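PDB 2OSO: hypothetical protein MJ1460 from Methanocaldococcus jannaschii DSM 2661, which is of unknown function but binds a zinc ion and carries a V4R domain, which relates it to the vinyl-4-reductase family. Local coordinates for residues A[6-9]-A[10-14]. The protein carries 3 engineered substitutions. Numbering follows the deposited sequence.
Sequences EKIF and PDILE
Ile12 reaches back with CD1 to the side chain of Ile8, four residues earlier, and so forms the apolar centre at the start of helix 9-15. The pair exemplifies how i/i+4 side-chain packing and the first backbone bonds together fix a helix start, here with a proline in the first turn. In one of two conformers, Ile12 CD1 approaches CG2 of Ile8 to 3.4 Å, a closeness that is doubtful, and touches CG1 of Ile8. In that conformer it also meets the edge of the Phe9 ring, 4.1 Å from CD1 of Phe9. With CG of Phe9 anti to the carbonyl carbon (chi1 -67°), the ring extends alongside Ile12, while Glu6 CB sits over its centre. Next comes the backbone: Ile12 N donates to Ile8 O at 3.1 Å, and Leu13 N to Phe9 O at 3.3 Å, fairly straight i+4 to i bonds (157° and 160° at hydrogen). First-turn N-H groups generally lack a helical acceptor, so Pro10 costs little there; its ring holds phi near the helical value and touches Phe4. Replacing Pro10 with alanine removes that ring, and would probably deprive Phe4 of this contact and free the N-CA bond to rotate. At the polar edge, Asp11 OD2 lies 3.3 Å from Lys7 O. Two acceptors cannot bond to each other, but Lys112 of the second subunit bridges them, forming a salt bridge to Asp11 and a hydrogen bond to Lys7 O. Lys7 NZ forms a salt bridge with Asp118 of the second subunit; Ile116 and Pro31 of that subunit pack on Ile8 and Ile12. This chemistry is consistent with a helix start that takes part in the dimer interface, the second subunit supplying partners to apolar and charged side chains alike.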
ATOM      1  N   GLU A   6      -6.204   8.272  11.763  1.00 32.60           N
ATOM      2  CA  GLU A   6      -7.006   8.365  10.540  1.00 31.81           C
ATOM      3  C   GLU A   6      -8.297   7.558  10.645  1.00 30.98           C
ATOM      4  O   GLU A   6      -8.375   6.593  11.414  1.00 29.12           O
ATOM      5  CB  GLU A   6      -6.205   7.846   9.338  1.00 30.95           C
ATOM      6  CG  GLU A   6      -4.906   8.564   9.081  1.00 30.67           C
ATOM      7  CD  GLU A   6      -5.108   9.990   8.494  1.00 32.69           C
ATOM      8  OE1 GLU A   6      -6.224  10.371   8.104  1.00 33.62           O
ATOM      9  OE2 GLU A   6      -4.141  10.749   8.470  1.00 32.96           O
ATOM     10  N   LYS A   7      -9.272   7.938   9.819  1.00 31.70           N
ATOM     11  CA  LYS A   7     -10.686   7.498   9.916  1.00 34.40           C
ATOM     12  C   LYS A   7     -10.895   6.012   9.623  1.00 31.49           C
ATOM     13  O   LYS A   7     -11.760   5.319  10.195  1.00 29.48           O
ATOM     14  CB  LYS A   7     -11.551   8.266   8.879  1.00 35.51           C
ATOM     15  CG  LYS A   7     -11.635   9.791   9.037  1.00 36.67           C
ATOM     16  CD  LYS A   7     -12.022  10.461   7.677  1.00 35.84           C
ATOM     17  CE  LYS A   7     -12.381  11.928   7.843  1.00 37.12           C
ATOM     18  NZ  LYS A   7     -12.472  12.620   6.491  1.00 37.42           N
ATOM     19  N   ILE A   8     -10.127   5.546   8.680  1.00 29.81           N
ATOM     20  CA  ILE A   8     -10.328   4.256   8.111  1.00 27.89           C
ATOM     21  C   ILE A   8      -9.618   3.202   8.980  1.00 26.81           C
ATOM     22  O   ILE A   8      -9.921   2.008   8.893  1.00 24.54           O
ATOM     23  CB  ILE A   8      -9.848   4.309   6.609  1.00 30.78           C
ATOM     24  CG1 ILE A   8     -10.423   3.131   5.839  1.00 32.65           C
ATOM     25  CG2 ILE A   8      -8.296   4.451   6.473  1.00 30.28           C
ATOM     26  CD1 ILE A   8     -11.830   3.356   5.458  1.00 34.25           C
ATOM     27  N   PHE A   9      -8.683   3.626   9.844  1.00 25.28           N
ATOM     28  CA  PHE A   9      -7.850   2.632  10.579  1.00 25.91           C
ATOM     29  C   PHE A   9      -8.595   1.576  11.462  1.00 24.80           C
ATOM     30  O   PHE A   9      -8.291   0.388  11.377  1.00 25.98           O
ATOM     31  CB  PHE A   9      -6.737   3.326  11.379  1.00 24.60           C
ATOM     32  CG  PHE A   9      -5.689   3.981  10.553  1.00 24.79           C
ATOM     33  CD1 PHE A   9      -5.561   3.746   9.181  1.00 24.94           C
ATOM     34  CD2 PHE A   9      -4.729   4.769  11.180  1.00 26.60           C
ATOM     35  CE1 PHE A   9      -4.501   4.320   8.451  1.00 25.70           C
ATOM     36  CE2 PHE A   9      -3.663   5.354  10.437  1.00 24.51           C
ATOM     37  CZ  PHE A   9      -3.580   5.129   9.084  1.00 25.72           C
ATOM     38  N   PRO A  10      -9.543   1.972  12.330  1.00 26.08           N
ATOM     39  CA  PRO A  10     -10.244   0.865  12.991  1.00 25.51           C
ATOM     40  C   PRO A  10     -10.913  -0.166  12.081  1.00 25.15           C
ATOM     41  O   PRO A  10     -10.939  -1.352  12.380  1.00 26.46           O
ATOM     42  CB  PRO A  10     -11.279   1.559  13.880  1.00 26.05           C
ATOM     43  CG  PRO A  10     -11.287   3.031  13.441  1.00 26.74           C
ATOM     44  CD  PRO A  10      -9.970   3.295  12.809  1.00 26.54           C
ATOM     45  N   ASP A  11     -11.447   0.287  10.974  1.00 24.29           N
ATOM     46  CA  ASP A  11     -12.151  -0.572  10.026  1.00 27.17           C
ATOM     47  C   ASP A  11     -11.165  -1.546   9.355  1.00 24.88           C
ATOM     48  O   ASP A  11     -11.460  -2.735   9.159  1.00 24.37           O
ATOM     49  CB  ASP A  11     -12.849   0.312   8.956  1.00 30.45           C
ATOM     50  CG  ASP A  11     -13.787   1.340   9.562  1.00 32.35           C
ATOM     51  OD1 ASP A  11     -14.842   0.927  10.028  1.00 30.12           O
ATOM     52  OD2 ASP A  11     -13.454   2.554   9.582  1.00 35.98           O
ATOM     53  N   ILE A  12      -9.979  -1.058   9.022  0.50 24.59           N
ATOM     54  CA  ILE A  12      -8.952  -1.923   8.430  0.50 24.68           C
ATOM     55  C   ILE A  12      -8.574  -3.081   9.369  0.50 24.22           C
ATOM     56  O   ILE A  12      -8.422  -4.211   8.911  0.50 23.20           O
ATOM     57  CB  ILE A  12      -7.693  -1.121   7.965  0.50 25.34           C
ATOM     58  CG1 ILE A  12      -8.011  -0.305   6.701  0.50 25.21           C
ATOM     59  CG2 ILE A  12      -6.525  -2.053   7.669  0.50 25.02           C
ATOM     60  CD1 ILE A  12      -7.561   1.133   6.813  0.50 25.22           C
ATOM     61  N   LEU A  13      -8.478  -2.822  10.677  1.00 24.23           N
ATOM     62  CA  LEU A  13      -8.156  -3.873  11.621  1.00 27.08           C
ATOM     63  C   LEU A  13      -9.248  -4.963  11.685  1.00 29.83           C
ATOM     64  O   LEU A  13      -8.948  -6.125  11.928  1.00 31.09           O
ATOM     65  CB  LEU A  13      -7.863  -3.319  13.023  1.00 29.04           C
ATOM     66  CG  LEU A  13      -6.596  -2.491  13.262  1.00 30.23           C
ATOM     67  CD1 LEU A  13      -6.509  -2.066  14.720  1.00 30.45           C
ATOM     68  CD2 LEU A  13      -5.380  -3.261  12.875  1.00 28.71           C
ATOM     69  N   GLU A  14     -10.502  -4.587  11.463  1.00 31.58           N
ATOM     70  CA  GLU A  14     -11.597  -5.565  11.423  1.00 32.69           C
ATOM     71  C   GLU A  14     -11.565  -6.388  10.131  1.00 30.52           C
ATOM     72  O   GLU A  14     -11.721  -7.617  10.155  1.00 26.92           O
ATOM     73  CB  GLU A  14     -12.931  -4.851  11.474  1.00 35.58           C
ATOM     74  CG  GLU A  14     -13.501  -4.644  12.805  1.00 38.85           C
ATOM     75  CD  GLU A  14     -14.941  -4.216  12.688  1.00 41.59           C
ATOM     76  OE1 GLU A  14     -15.178  -3.006  12.441  1.00 44.61           O
ATOM     77  OE2 GLU A  14     -15.837  -5.085  12.810  1.00 43.66           O
TER